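Local coordinates for protein endoglucanase (Ruminococcus champanellensis, PDB 6WQV) that probably hydrolyses internal beta-1,4 linkages of cellulose and related plant polysaccharides, as a broad-specificity endoglucanase of glycoside hydrolase family 5, at residues Pro346-Leu349 / Glu350-Lys354; Lys294-Ile297 / Asn298-Leu302; Leu308-Ala311 / Lys312-Ile316. All coordinates share one frame; numbering follows the deposited sequence.

Contact 1. Residues Pro346-Leu349 / Glu350-Lys354; sequences PELL and EAMMK
E350 N donates to P346 O at 2.9 Å, a nearly straight bond (N-H...O 167°) that begins the i to i+4 ladder of helix 346-353. The next two rungs, A351 N to E347 O and M352 N to L348 O, are more bent. Close to the C terminus, L349 O takes two weak bonds, from M353 N at 3.0 Å and from M352 N at 3.1 Å.

On the outer side a water adds a second donor to E347 O. It gives one hydrogen to that carbonyl and the other to E350 OE1, 2.8 Å from each, and so ties the extended E350 side chain back to the backbone one turn earlier.

The apolar contacts are two Leu-Met pairs, each methionine lying slantwise to its leucine. The firmer is L349 with M353, which turns at chi2 (-64°) and brings its methyl CE to 3.9 Å from L349 CD1. M352 bends instead at chi3; in the conformer described, one of two, its CE comes to 4.1 Å from L348 CG, so this touch is less certain.

The two pairs serve different neighbours. L348 and M352 face into the barrel wall, meeting W320 of strand 318-322 and, respectively, R300 and L308 of helix 297-313, while L349 and M353 both pack on F71, the loop residue just ahead of strand 73-76.

Contact 2. Residues Lys294-Ile297 / Asn298-Leu302; sequences KNNI and NGRVL
V301 N donates to I297 O at 2.8 Å, and one step earlier R300 N reaches N296 O at 3.0 Å. These two bonds close the first turn of helix 297-313, with N296 at the N-cap position. The N296 side chain makes no capping bond. Its CG sits between the backbone N and the carbonyl carbon (chi1 57°), which carries OD1 back to accept from K294 N at 3.0 Å; that donor stands well above the carbonyl plane. ND2 is held by S256 O, so both ends of the amide are bonded.

R300 lies across this amide. The two side chains run at about a right angle, yet the amide and guanidinium planes are only 7° apart, and the closest touch is R300 CG on N296 OD1 at 3.5 Å. A bend at chi3 (-69°) turns the guanidinium aside. NH2 gives a hydrogen to a water at 3.0 Å, which also accepts a weak bond from N296 N; NH1 is bonded to A291 O, and Y345 makes a cation-pi contact with the group.

Next to them, I297 CG1 and CD1 lean on V301 CG2, the nearer approach being 4.0 Å from CG1. I297 also packs on L348, and V301 on E347 and A351, all of helix 346-353.

This is the N-terminal turn of a barrel helix in a TIM-barrel glycosidase of family 5: the loop leaving strand 284-289 runs into helix 297-313, and the side chain of R300 lies about 12 Å from the nearest bound glucose units, so it does not touch the sugar.

Contact 3. Residues Leu308-Ala311 / Lys312-Ile316; sequences LRIA and KSYNI
I310 O and A311 O, two successive carbonyls at the end of helix 297-313, each accept two hydrogen bonds. I310 O takes S313 OG at 2.7 Å and Y314 N at 3.2 Å. The serine OG is tucked between the backbone N and the carbonyl carbon (chi1 80°), which turns it toward the carbonyl of I310, three residues earlier. A311 O is bonded by Y314 N at 3.0 Å and I316 N at 2.9 Å, and these two donors come from opposite faces of its plane.

The Y314 ring lies beside I310, pointing the same way, with CE2 3.7 Å from I310 CG2 and CD2 3.4 Å from I310 O, while S313 OG lies over one ring face, toward the rim. A311 CB approaches I316 O at 3.5 Å.

The path that sets these groups in place is a Schellman motif. N315, with positive phi (58°), is its C-prime residue: I316 N returns to A311 O, and N315 N bonds K312 O at 2.9 Å. Just past the turn, N315 OD1 is hydrogen-bonded to R317 NH2. Farther out, Y314 OH is bonded to Q267 and its ring meets that of Y274, both on helix 263-278, while I316 packs on I273 of that helix and on I286 of strand 284-289. A leucine in place of Y314 would probably leave Q267 without its hydroxyl partner and open a gap between I310 and Y274.

Chemically, backbone N-H groups and the S313 hydroxyl occupy the carbonyls at the helix end, as the chain reverses toward strand 318-322.

How the contacts relate
From the N terminus, contact 2 comes first, turning the loop after strand 284-289 into helix 297-313; contact 3 ends that same helix and leads into strand 318-322, completing a beta-alpha-beta crossover of the barrel. Contact 1 follows on helix 346-353 at the C terminus. Each closes only a local turn, and the three run in series, neither nesting nor crossing. Contacts 2 and 3 share a helix but do not touch. Contact 1 meets both: L348 CD1 lies 3.5 Å from R300 O of contact 2, and M352 O lies 3.6 Å from L308 CG of contact 3, laying the terminal helix against helix 297-313.

Contact 1. Residues Pro346-Leu349 / Glu350-Lys354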
loop_
_atom_site.group_PDB
_atom_site.type_symbol
_atom_site.label_atom_id
_atom_site.label_comp_id
_atom_site.label_asym_id
_atom_site.label_seq_id
_atom_site.Cartn_x
_atom_site.Cartn_y
_atom_site.Cartn_z
ATOM N N PRO A 346 14.529 -18.205 2.310
ATOM C CA PRO A 346 13.548 -19.247 1.955
ATOM C C PRO A 346 12.745 -19.785 3.132
ATOM O O PRO A 346 11.572 -20.129 2.947
ATOM C CB PRO A 346 14.406 -20.334 1.290
ATOM C CG PRO A 346 15.824 -20.061 1.787
ATOM C CD PRO A 346 15.902 -18.560 1.914
ATOM N N GLU A 347 13.335 -19.886 4.327
ATOM C CA GLU A 347 12.592 -20.403 5.474
ATOM C C GLU A 347 11.486 -19.438 5.882
ATOM O O GLU A 347 10.419 -19.866 6.338
ATOM C CB GLU A 347 13.538 -20.648 6.644
ATOM C CG GLU A 347 14.528 -21.784 6.441
ATOM C CD GLU A 347 15.258 -22.149 7.720
ATOM O OE1 GLU A 347 14.792 -21.748 8.812
ATOM O OE2 GLU A 347 16.300 -22.831 7.638
ATOM N N LEU A 348 11.736 -18.141 5.732
ATOM C CA LEU A 348 10.719 -17.145 6.041
ATOM C C LEU A 348 9.603 -17.163 5.005
ATOM O O LEU A 348 8.418 -17.107 5.365
ATOM C CB LEU A 348 11.374 -15.771 6.120
ATOM C CG LEU A 348 10.453 -14.563 6.293
ATOM C CD1 LEU A 348 9.617 -14.677 7.543
ATOM C CD2 LEU A 348 11.295 -13.289 6.321
ATOM N N LEU A 349 9.955 -17.243 3.719
ATOM C CA LEU A 349 8.939 -17.396 2.680
ATOM C C LEU A 349 8.058 -18.610 2.964
ATOM O O LEU A 349 6.826 -18.521 2.939
ATOM C CB LEU A 349 9.598 -17.512 1.302
ATOM C CG LEU A 349 8.649 -17.605 0.107
ATOM C CD1 LEU A 349 7.917 -16.283 -0.083
ATOM C CD2 LEU A 349 9.393 -17.991 -1.165
ATOM N N GLU A 350 8.674 -19.759 3.253
ATOM C CA GLU A 350 7.910 -20.968 3.547
ATOM C C GLU A 350 6.984 -20.759 4.742
ATOM O O GLU A 350 5.846 -21.243 4.752
ATOM C CB GLU A 350 8.887 -22.116 3.809
ATOM C CG GLU A 350 8.284 -23.427 4.261
ATOM C CD GLU A 350 9.347 -24.477 4.591
ATOM O OE1 GLU A 350 10.183 -24.243 5.494
ATOM O OE2 GLU A 350 9.351 -25.535 3.931
ATOM N N ALA A 351 7.460 -20.044 5.761
ATOM C CA ALA A 351 6.645 -19.803 6.943
ATOM C C ALA A 351 5.384 -19.017 6.600
ATOM O O ALA A 351 4.306 -19.299 7.132
ATOM C CB ALA A 351 7.475 -19.058 7.987
ATOM N N MET A 352 5.497 -18.037 5.711
ATOM C CA MET A 352 4.341 -17.217 5.371
ATOM C C MET A 352 3.424 -17.883 4.358
ATOM O O MET A 352 2.261 -17.483 4.241
ATOM C CB MET A 352 4.818 -15.857 4.877
ATOM C CG MET A 352 5.545 -15.108 5.971
ATOM S SD MET A 352 5.984 -13.439 5.515
ATOM C CE MET A 352 7.082 -13.789 4.140
ATOM N N MET A 353 3.905 -18.902 3.648
ATOM C CA MET A 353 3.123 -19.555 2.611
ATOM C C MET A 353 2.388 -20.805 3.074
ATOM O O MET A 353 1.599 -21.358 2.301
ATOM C CB MET A 353 4.035 -19.928 1.440
ATOM C CG MET A 353 4.556 -18.736 0.679
ATOM S SD MET A 353 3.209 -17.835 -0.109
ATOM C CE MET A 353 4.060 -16.355 -0.632
ATOM N N LYS A 354 2.612 -21.271 4.294
ATOM C CA LYS A 354 1.972 -22.514 4.713
ATOM C C LYS A 354 0.484 -22.282 4.994
ATOM O O LYS A 354 -0.000 -21.150 5.089
ATOM C CB LYS A 354 2.701 -23.161 5.895
ATOM C CG LYS A 354 2.844 -22.321 7.137
ATOM C CD LYS A 354 3.650 -23.063 8.209
ATOM C CE LYS A 354 2.938 -24.330 8.685
ATOM N NZ LYS A 354 3.543 -24.910 9.919
ATOM O OXT LYS A 354 -0.287 -23.235 5.090
HETATM O O HOH W 1 9.905 -22.341 7.474
#

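Contact 2. Residues Lys294-Ile297 / Asn298-Leu302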
loop_
_atom_site.group_PDB
_atom_site.type_symbol
_atom_site.label_atom_id
_atom_site.label_comp_id
_atom_site.label_asym_id
_atom_site.label_seq_id
_atom_site.Cartn_x
_atom_site.Cartn_y
_atom_site.Cartn_z
ATOM N N LYS A 294 17.420 -8.739 10.853
ATOM C CA LYS A 294 18.349 -8.484 11.947
ATOM C C LYS A 294 19.224 -9.709 12.182
ATOM O O LYS A 294 19.680 -9.961 13.302
ATOM C CB LYS A 294 17.598 -8.080 13.216
ATOM C CG LYS A 294 16.918 -6.719 13.106
ATOM C CD LYS A 294 16.026 -6.441 14.306
ATOM C CE LYS A 294 15.426 -5.045 14.237
ATOM N NZ LYS A 294 14.355 -4.855 15.254
ATOM N N ASN A 295 19.441 -10.491 11.114
ATOM C CA ASN A 295 20.257 -11.702 11.169
ATOM C C ASN A 295 19.711 -12.651 12.233
ATOM O O ASN A 295 20.441 -13.248 13.027
ATOM C CB ASN A 295 21.724 -11.334 11.342
ATOM C CG ASN A 295 22.198 -10.403 10.229
ATOM O OD1 ASN A 295 22.745 -9.331 10.485
ATOM N ND2 ASN A 295 21.945 -10.800 8.981
ATOM N N ASN A 296 18.390 -12.824 12.175
ATOM C CA ASN A 296 17.600 -13.454 13.217
ATOM C C ASN A 296 16.558 -14.368 12.575
ATOM O O ASN A 296 15.357 -14.209 12.755
ATOM C CB ASN A 296 16.917 -12.357 14.046
ATOM C CG ASN A 296 16.031 -11.392 13.195
ATOM O OD1 ASN A 296 16.222 -11.199 11.984
ATOM N ND2 ASN A 296 15.066 -10.767 13.857
ATOM N N ILE A 297 17.004 -15.357 11.802
ATOM C CA ILE A 297 16.047 -16.046 10.941
ATOM C C ILE A 297 15.064 -16.879 11.763
ATOM O O ILE A 297 13.882 -16.967 11.413
ATOM C CB ILE A 297 16.739 -16.858 9.832
ATOM C CG1 ILE A 297 15.713 -17.311 8.783
ATOM C CG2 ILE A 297 17.421 -18.073 10.422
ATOM C CD1 ILE A 297 14.991 -16.172 8.055
ATOM N N ASN A 298 15.509 -17.483 12.867
ATOM C CA ASN A 298 14.578 -18.305 13.642
ATOM C C ASN A 298 13.451 -17.454 14.218
ATOM O O ASN A 298 12.280 -17.855 14.192
ATOM C CB ASN A 298 15.305 -19.090 14.735
ATOM C CG ASN A 298 16.183 -20.197 14.172
ATOM O OD1 ASN A 298 15.984 -20.661 13.047
ATOM N ND2 ASN A 298 17.159 -20.628 14.959
ATOM N N GLY A 299 13.782 -16.261 14.712
ATOM C CA GLY A 299 12.753 -15.369 15.226
ATOM C C GLY A 299 11.820 -14.859 14.148
ATOM O O GLY A 299 10.606 -14.773 14.356
ATOM N N ARG A 300 12.359 -14.507 12.982
ATOM C CA ARG A 300 11.484 -14.038 11.918
ATOM C C ARG A 300 10.596 -15.155 11.387
ATOM O O ARG A 300 9.450 -14.891 10.993
ATOM C CB ARG A 300 12.284 -13.393 10.786
ATOM C CG ARG A 300 12.938 -12.072 11.180
ATOM C CD ARG A 300 13.084 -11.134 9.989
ATOM N NE ARG A 300 14.071 -11.631 9.034
ATOM C CZ ARG A 300 14.198 -11.186 7.786
ATOM N NH1 ARG A 300 13.407 -10.232 7.322
ATOM N NH2 ARG A 300 15.130 -11.715 7.009
ATOM N N VAL A 301 11.096 -16.395 11.357
ATOM C CA VAL A 301 10.271 -17.529 10.934
ATOM C C VAL A 301 9.115 -17.738 11.903
ATOM O O VAL A 301 7.965 -17.926 11.491
ATOM C CB VAL A 301 11.134 -18.793 10.773
ATOM C CG1 VAL A 301 10.266 -20.045 10.654
ATOM C CG2 VAL A 301 12.042 -18.668 9.551
ATOM N N LEU A 302 9.395 -17.701 13.204
ATOM C CA LEU A 302 8.335 -17.874 14.190
ATOM C C LEU A 302 7.334 -16.732 14.108
ATOM O O LEU A 302 6.114 -16.950 14.128
ATOM C CB LEU A 302 8.954 -17.955 15.583
ATOM C CG LEU A 302 8.001 -18.155 16.757
ATOM C CD1 LEU A 302 7.315 -19.500 16.639
ATOM C CD2 LEU A 302 8.731 -18.033 18.081
HETATM O O HOH W 2 17.125 -12.939 8.938
#

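Contact 3. Residues Leu308-Ala311 / Lys312-Ile316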
loop_
_atom_site.group_PDB
_atom_site.type_symbol
_atom_site.label_atom_id
_atom_site.label_comp_id
_atom_site.label_asym_id
_atom_site.label_seq_id
_atom_site.Cartn_x
_atom_site.Cartn_y
_atom_site.Cartn_z
ATOM N N LEU A 308 0.836 -14.634 9.760
ATOM C CA LEU A 308 -0.083 -15.044 8.705
ATOM C C LEU A 308 -1.186 -15.947 9.242
ATOM O O LEU A 308 -2.341 -15.852 8.797
ATOM C CB LEU A 308 0.676 -15.726 7.573
ATOM C CG LEU A 308 1.306 -14.825 6.517
ATOM C CD1 LEU A 308 0.245 -14.062 5.718
ATOM C CD2 LEU A 308 2.291 -13.844 7.113
ATOM N N ARG A 309 -0.861 -16.837 10.189
ATOM C CA ARG A 309 -1.876 -17.711 10.768
ATOM C C ARG A 309 -2.947 -16.891 11.471
ATOM O O ARG A 309 -4.149 -17.109 11.273
ATOM C CB ARG A 309 -1.240 -18.710 11.745
ATOM C CG ARG A 309 -2.228 -19.679 12.420
ATOM C CD ARG A 309 -1.605 -20.562 13.517
ATOM N NE ARG A 309 -0.970 -19.757 14.553
ATOM C CZ ARG A 309 -1.630 -19.152 15.533
ATOM N NH1 ARG A 309 -2.948 -19.270 15.617
ATOM N NH2 ARG A 309 -0.969 -18.427 16.426
ATOM N N ILE A 310 -2.526 -15.939 12.300
ATOM C CA ILE A 310 -3.491 -15.128 13.035
ATOM C C ILE A 310 -4.278 -14.235 12.082
ATOM O O ILE A 310 -5.509 -14.127 12.192
ATOM C CB ILE A 310 -2.781 -14.321 14.138
ATOM C CG1 ILE A 310 -2.162 -15.255 15.179
ATOM C CG2 ILE A 310 -3.771 -13.393 14.819
ATOM C CD1 ILE A 310 -1.171 -14.565 16.111
ATOM N N ALA A 311 -3.598 -13.585 11.135
ATOM C CA ALA A 311 -4.302 -12.728 10.186
ATOM C C ALA A 311 -5.363 -13.521 9.430
ATOM O O ALA A 311 -6.512 -13.084 9.313
ATOM C CB ALA A 311 -3.312 -12.053 9.233
ATOM N N LYS A 312 -5.008 -14.711 8.938
ATOM C CA LYS A 312 -5.988 -15.536 8.231
ATOM C C LYS A 312 -7.145 -15.936 9.140
ATOM O O LYS A 312 -8.288 -16.041 8.680
ATOM C CB LYS A 312 -5.315 -16.770 7.625
ATOM C CG LYS A 312 -6.216 -17.615 6.756
ATOM C CD LYS A 312 -5.469 -18.795 6.150
ATOM C CE LYS A 312 -6.405 -19.677 5.357
ATOM N NZ LYS A 312 -5.737 -20.936 4.938
ATOM N N SER A 313 -6.876 -16.143 10.434
ATOM C CA SER A 313 -7.935 -16.536 11.356
ATOM C C SER A 313 -8.949 -15.418 11.565
ATOM O O SER A 313 -10.073 -15.691 11.991
ATOM C CB SER A 313 -7.353 -16.999 12.699
ATOM O OG SER A 313 -7.007 -15.922 13.551
ATOM N N TYR A 314 -8.569 -14.170 11.273
ATOM C CA TYR A 314 -9.486 -13.033 11.285
ATOM C C TYR A 314 -9.910 -12.629 9.878
ATOM O O TYR A 314 -10.501 -11.559 9.697
ATOM C CB TYR A 314 -8.868 -11.831 12.023
ATOM C CG TYR A 314 -8.706 -12.069 13.509
ATOM C CD1 TYR A 314 -9.808 -12.312 14.318
ATOM C CD2 TYR A 314 -7.445 -12.072 14.096
ATOM C CE1 TYR A 314 -9.661 -12.553 15.679
ATOM C CE2 TYR A 314 -7.289 -12.311 15.460
ATOM C CZ TYR A 314 -8.399 -12.545 16.238
ATOM O OH TYR A 314 -8.282 -12.778 17.595
ATOM N N ASN A 315 -9.605 -13.453 8.874
ATOM C CA ASN A 315 -9.945 -13.178 7.475
ATOM C C ASN A 315 -9.353 -11.851 6.991
ATOM O O ASN A 315 -10.007 -11.084 6.281
ATOM C CB ASN A 315 -11.454 -13.246 7.223
ATOM C CG ASN A 315 -11.798 -13.499 5.756
ATOM O OD1 ASN A 315 -11.024 -14.112 5.020
ATOM N ND2 ASN A 315 -12.964 -13.024 5.332
ATOM N N ILE A 316 -8.091 -11.595 7.334
ATOM C CA ILE A 316 -7.388 -10.379 6.931
ATOM C C ILE A 316 -6.228 -10.770 6.020
ATOM O O ILE A 316 -5.296 -11.453 6.460
ATOM C CB ILE A 316 -6.866 -9.579 8.130
ATOM C CG1 ILE A 316 -8.020 -9.154 9.036
ATOM C CG2 ILE A 316 -6.110 -8.352 7.634
ATOM C CD1 ILE A 316 -7.574 -8.539 10.336
#